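Local structure of Two-component insecticidal protein 16 kDa unit (Alcaligenes faecalis, 5V3S) at residues I24-L38 against G85-F97. The protein is the 16 kDa aegerolysin-family unit of a two-component insecticidal toxin that kills corn rootworm, probably acting together with its partner protein. Sequence-based numbering, arbitrary orientation. Where two conformers were deposited one is given.
Sequences IFVVNSNFKVEGAYL and GGFSLYDGDKLVF
With CG wedged between its backbone N and carbonyl carbon (chi1 73°), Tyr37 lays its ring flat over the glycine backbone of the next strand, where Gly85 CA makes a CH-pi contact 4.2 Å from the ring centroid. Phe87 has a similar first torsion (63°) and swings inward, its CZ 3.9 Å from Ile24 CD1. The setting is the aegerolysin beta sandwich: 31-38 runs antiparallel to 85-91 in one sheet, while Ile24 reaches across from the other. Paired N-H...O bonds join Lys32 to Tyr90, Glu34 to Ser88 and Tyr37 to Gly86, and a beta bulge at Gly35 and Ala36 shifts the register by one residue. Inside the sandwich, Val33 CG2 lies 4.1 Å from Leu89 CD1, and Phe31 crosses Leu89 at about a right angle, Phe31 CB 3.7 Å from Leu89 CD1. On the outer face, Glu34 CB sits 3.5 Å from Tyr90 CE1, and Lys32 NZ shares a water with Gly92 O in the type II' turn from Asp91 to Lys94. The carboxylate of the buried Asp91 has three partners: OD2 hydrogen-bonds Tyr121 OH and salt-bridges Lys144 NZ, while Ser29 OG donates to the syn side of Asp91 OD1 at 2.8 Å, 33° out of the carboxylate plane.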
# COMPACT_ATOMS: atom_id res chain seq x y z
N ILE A 24 -3.24 0.36 -5.78
CA ILE A 24 -3.01 -0.99 -6.34
C ILE A 24 -4.01 -1.20 -7.45
O ILE A 24 -5.23 -1.06 -7.20
CB ILE A 24 -3.18 -2.05 -5.24
CG1 ILE A 24 -2.30 -1.71 -4.06
CG2 ILE A 24 -2.90 -3.49 -5.72
CD1 ILE A 24 -3.01 -1.03 -2.93
N PHE A 25 -3.50 -1.41 -8.67
CA PHE A 25 -4.37 -1.57 -9.86
C PHE A 25 -4.10 -2.96 -10.30
O PHE A 25 -2.93 -3.34 -10.42
CB PHE A 25 -3.95 -0.60 -11.02
CG PHE A 25 -4.86 -0.64 -12.19
CD1 PHE A 25 -5.97 0.14 -12.23
CD2 PHE A 25 -4.64 -1.57 -13.21
CE1 PHE A 25 -6.82 0.12 -13.33
CE2 PHE A 25 -5.54 -1.64 -14.31
CZ PHE A 25 -6.62 -0.81 -14.33
N VAL A 26 -5.13 -3.71 -10.69
CA VAL A 26 -4.98 -5.15 -10.93
C VAL A 26 -5.62 -5.53 -12.23
O VAL A 26 -6.56 -4.86 -12.62
CB VAL A 26 -5.59 -6.02 -9.81
CG1 VAL A 26 -5.05 -5.55 -8.44
CG2 VAL A 26 -7.08 -5.93 -9.79
N VAL A 27 -5.12 -6.63 -12.78
CA VAL A 27 -5.56 -7.16 -14.09
C VAL A 27 -5.55 -8.67 -14.07
O VAL A 27 -4.67 -9.30 -13.62
CB VAL A 27 -4.63 -6.63 -15.24
CG1 VAL A 27 -5.06 -7.13 -16.60
CG2 VAL A 27 -4.45 -5.14 -15.22
N ASN A 28 -6.59 -9.22 -14.67
CA ASN A 28 -6.76 -10.63 -14.98
C ASN A 28 -7.15 -11.56 -13.83
O ASN A 28 -7.07 -12.82 -13.96
CB ASN A 28 -5.61 -11.20 -15.77
CG ASN A 28 -6.01 -12.46 -16.53
OD1 ASN A 28 -7.16 -12.53 -16.97
ND2 ASN A 28 -5.10 -13.46 -16.66
N SER A 29 -7.60 -10.97 -12.71
CA SER A 29 -8.18 -11.67 -11.55
C SER A 29 -8.76 -10.63 -10.62
O SER A 29 -8.61 -9.45 -10.87
CB SER A 29 -7.16 -12.49 -10.82
OG SER A 29 -7.79 -13.54 -10.10
N ASN A 30 -9.49 -11.07 -9.59
CA ASN A 30 -9.87 -10.16 -8.48
C ASN A 30 -8.98 -10.54 -7.33
O ASN A 30 -8.75 -11.70 -7.11
CB ASN A 30 -11.28 -10.34 -8.06
CG ASN A 30 -12.21 -10.34 -9.27
OD1 ASN A 30 -12.09 -9.49 -10.14
ND2 ASN A 30 -13.11 -11.30 -9.30
N PHE A 31 -8.45 -9.52 -6.62
CA PHE A 31 -7.48 -9.71 -5.58
C PHE A 31 -8.04 -9.11 -4.30
O PHE A 31 -8.99 -8.33 -4.37
CB PHE A 31 -6.16 -8.93 -5.94
CG PHE A 31 -5.45 -9.46 -7.16
CD1 PHE A 31 -5.90 -9.18 -8.43
CD2 PHE A 31 -4.30 -10.20 -7.04
CE1 PHE A 31 -5.15 -9.59 -9.57
CE2 PHE A 31 -3.59 -10.67 -8.13
CZ PHE A 31 -4.04 -10.37 -9.41
N LYS A 32 -7.46 -9.53 -3.17
CA LYS A 32 -7.94 -9.23 -1.82
C LYS A 32 -6.81 -8.65 -0.98
O LYS A 32 -5.73 -9.32 -0.89
CB LYS A 32 -8.44 -10.49 -1.16
CG LYS A 32 -9.06 -10.31 0.23
CD LYS A 32 -9.50 -11.68 0.78
CE LYS A 32 -8.35 -12.69 0.96
NZ LYS A 32 -8.69 -13.92 1.79
N VAL A 33 -7.09 -7.50 -0.34
CA VAL A 33 -6.15 -6.95 0.68
C VAL A 33 -6.32 -7.68 2.00
O VAL A 33 -7.44 -7.83 2.51
CB VAL A 33 -6.30 -5.43 0.82
CG1 VAL A 33 -5.27 -4.94 1.79
CG2 VAL A 33 -6.24 -4.68 -0.54
N GLU A 34 -5.23 -8.11 2.65
CA GLU A 34 -5.34 -8.66 3.99
C GLU A 34 -4.06 -8.28 4.72
O GLU A 34 -3.07 -7.82 4.13
CB GLU A 34 -5.47 -10.18 4.00
CG GLU A 34 -6.70 -10.76 3.44
CD GLU A 34 -7.95 -10.52 4.24
OE1 GLU A 34 -7.97 -10.22 5.46
OE2 GLU A 34 -9.01 -10.63 3.56
N GLY A 35 -4.09 -8.46 6.03
CA GLY A 35 -2.89 -8.28 6.81
C GLY A 35 -2.50 -6.80 7.06
O GLY A 35 -1.36 -6.52 7.49
N ALA A 36 -3.39 -5.84 6.77
CA ALA A 36 -3.01 -4.44 6.99
C ALA A 36 -2.79 -4.14 8.48
O ALA A 36 -3.58 -4.55 9.34
CB ALA A 36 -4.10 -3.50 6.42
N TYR A 37 -1.71 -3.38 8.78
CA TYR A 37 -1.42 -2.96 10.11
C TYR A 37 -0.68 -1.67 10.10
O TYR A 37 -0.11 -1.25 9.09
CB TYR A 37 -0.59 -4.06 10.82
CG TYR A 37 0.81 -4.11 10.34
CD1 TYR A 37 1.17 -4.78 9.21
CD2 TYR A 37 1.85 -3.42 11.03
CE1 TYR A 37 2.44 -4.79 8.72
CE2 TYR A 37 3.14 -3.46 10.56
CZ TYR A 37 3.41 -4.12 9.36
OH TYR A 37 4.65 -4.11 8.83
N LEU A 38 -0.64 -1.03 11.28
CA LEU A 38 0.19 0.11 11.46
C LEU A 38 0.82 -0.05 12.81
O LEU A 38 0.17 -0.44 13.77
CB LEU A 38 -0.56 1.48 11.42
CG LEU A 38 -1.20 2.03 10.15
CD1 LEU A 38 -2.19 3.13 10.42
CD2 LEU A 38 -0.21 2.50 9.14
N GLY A 85 3.92 0.87 8.56
CA GLY A 85 2.90 -0.20 8.47
C GLY A 85 3.15 -1.07 7.25
O GLY A 85 4.20 -0.96 6.56
N GLY A 86 2.10 -1.85 6.92
CA GLY A 86 2.16 -2.76 5.78
C GLY A 86 0.82 -3.43 5.51
O GLY A 86 -0.18 -3.28 6.26
N PHE A 87 0.81 -4.24 4.42
CA PHE A 87 -0.36 -5.03 4.05
C PHE A 87 0.10 -6.03 3.02
O PHE A 87 1.18 -5.89 2.43
CB PHE A 87 -1.52 -4.19 3.46
CG PHE A 87 -1.19 -3.48 2.17
CD1 PHE A 87 -0.53 -2.23 2.21
CD2 PHE A 87 -1.47 -4.08 0.89
CE1 PHE A 87 -0.21 -1.60 1.06
CE2 PHE A 87 -1.13 -3.39 -0.30
CZ PHE A 87 -0.48 -2.16 -0.17
N SER A 88 -0.78 -6.95 2.71
CA SER A 88 -0.53 -8.08 1.82
C SER A 88 -1.65 -8.19 0.80
O SER A 88 -2.75 -7.73 1.00
CB SER A 88 -0.31 -9.43 2.55
OG SER A 88 0.77 -9.37 3.53
N LEU A 89 -1.32 -8.73 -0.36
CA LEU A 89 -2.41 -8.89 -1.36
C LEU A 89 -2.41 -10.33 -1.76
O LEU A 89 -1.36 -10.91 -2.01
CB LEU A 89 -2.16 -8.14 -2.62
CG LEU A 89 -3.27 -8.05 -3.64
CD1 LEU A 89 -4.39 -7.19 -3.22
CD2 LEU A 89 -2.72 -7.55 -4.95
N TYR A 90 -3.59 -10.86 -1.90
CA TYR A 90 -3.79 -12.26 -2.24
C TYR A 90 -4.62 -12.38 -3.55
O TYR A 90 -5.35 -11.45 -3.94
CB TYR A 90 -4.59 -12.95 -1.15
CG TYR A 90 -3.88 -13.00 0.14
CD1 TYR A 90 -3.83 -11.87 0.96
CD2 TYR A 90 -3.26 -14.14 0.56
CE1 TYR A 90 -3.09 -11.88 2.15
CE2 TYR A 90 -2.52 -14.15 1.74
CZ TYR A 90 -2.47 -13.00 2.53
OH TYR A 90 -1.76 -13.11 3.74
N ASP A 91 -4.50 -13.53 -4.19
CA ASP A 91 -5.36 -13.91 -5.36
C ASP A 91 -5.95 -15.25 -4.89
O ASP A 91 -5.23 -16.26 -4.87
CB ASP A 91 -4.51 -14.12 -6.61
CG ASP A 91 -5.41 -14.62 -7.84
OD1 ASP A 91 -6.60 -14.48 -7.72
OD2 ASP A 91 -4.89 -15.01 -8.90
N GLY A 92 -7.18 -15.22 -4.36
CA GLY A 92 -7.74 -16.40 -3.70
C GLY A 92 -6.93 -16.71 -2.44
O GLY A 92 -6.68 -15.81 -1.60
N ASP A 93 -6.45 -17.92 -2.34
CA ASP A 93 -5.63 -18.32 -1.19
C ASP A 93 -4.10 -18.17 -1.45
O ASP A 93 -3.30 -18.50 -0.62
CB ASP A 93 -5.91 -19.77 -0.81
CG ASP A 93 -7.24 -19.95 -0.17
OD1 ASP A 93 -7.58 -19.20 0.84
OD2 ASP A 93 -7.95 -20.86 -0.67
N LYS A 94 -3.73 -17.55 -2.55
CA LYS A 94 -2.34 -17.43 -2.98
C LYS A 94 -1.84 -16.03 -2.55
O LYS A 94 -2.41 -15.00 -2.92
CB LYS A 94 -2.21 -17.56 -4.48
CG LYS A 94 -2.75 -18.87 -5.05
CD LYS A 94 -1.62 -19.70 -5.64
CE LYS A 94 -1.34 -19.38 -7.11
NZ LYS A 94 -0.68 -20.54 -7.83
N LEU A 95 -0.76 -16.00 -1.79
CA LEU A 95 -0.14 -14.69 -1.43
C LEU A 95 0.66 -14.18 -2.66
O LEU A 95 1.58 -14.86 -3.12
CB LEU A 95 0.78 -14.90 -0.24
CG LEU A 95 1.53 -13.62 0.24
CD1 LEU A 95 0.62 -12.53 0.65
CD2 LEU A 95 2.42 -14.06 1.40
N VAL A 96 0.33 -12.96 -3.16
CA VAL A 96 0.95 -12.39 -4.31
C VAL A 96 2.12 -11.47 -3.88
O VAL A 96 3.23 -11.65 -4.39
CB VAL A 96 -0.10 -11.67 -5.12
CG1 VAL A 96 0.53 -10.93 -6.30
CG2 VAL A 96 -1.15 -12.73 -5.53
N PHE A 97 1.88 -10.56 -2.95
CA PHE A 97 2.97 -9.65 -2.39
C PHE A 97 2.71 -9.20 -0.97
O PHE A 97 1.63 -9.30 -0.44
CB PHE A 97 3.32 -8.43 -3.25
CG PHE A 97 2.28 -7.30 -3.30
CD1 PHE A 97 2.10 -6.42 -2.27
CD2 PHE A 97 1.51 -7.08 -4.45
CE1 PHE A 97 1.19 -5.37 -2.37
CE2 PHE A 97 0.61 -6.06 -4.54
CZ PHE A 97 0.43 -5.19 -3.48
O HOH W 1 -8.87 -12.82 -4.48
O HOH W 2 -7.02 -15.99 1.61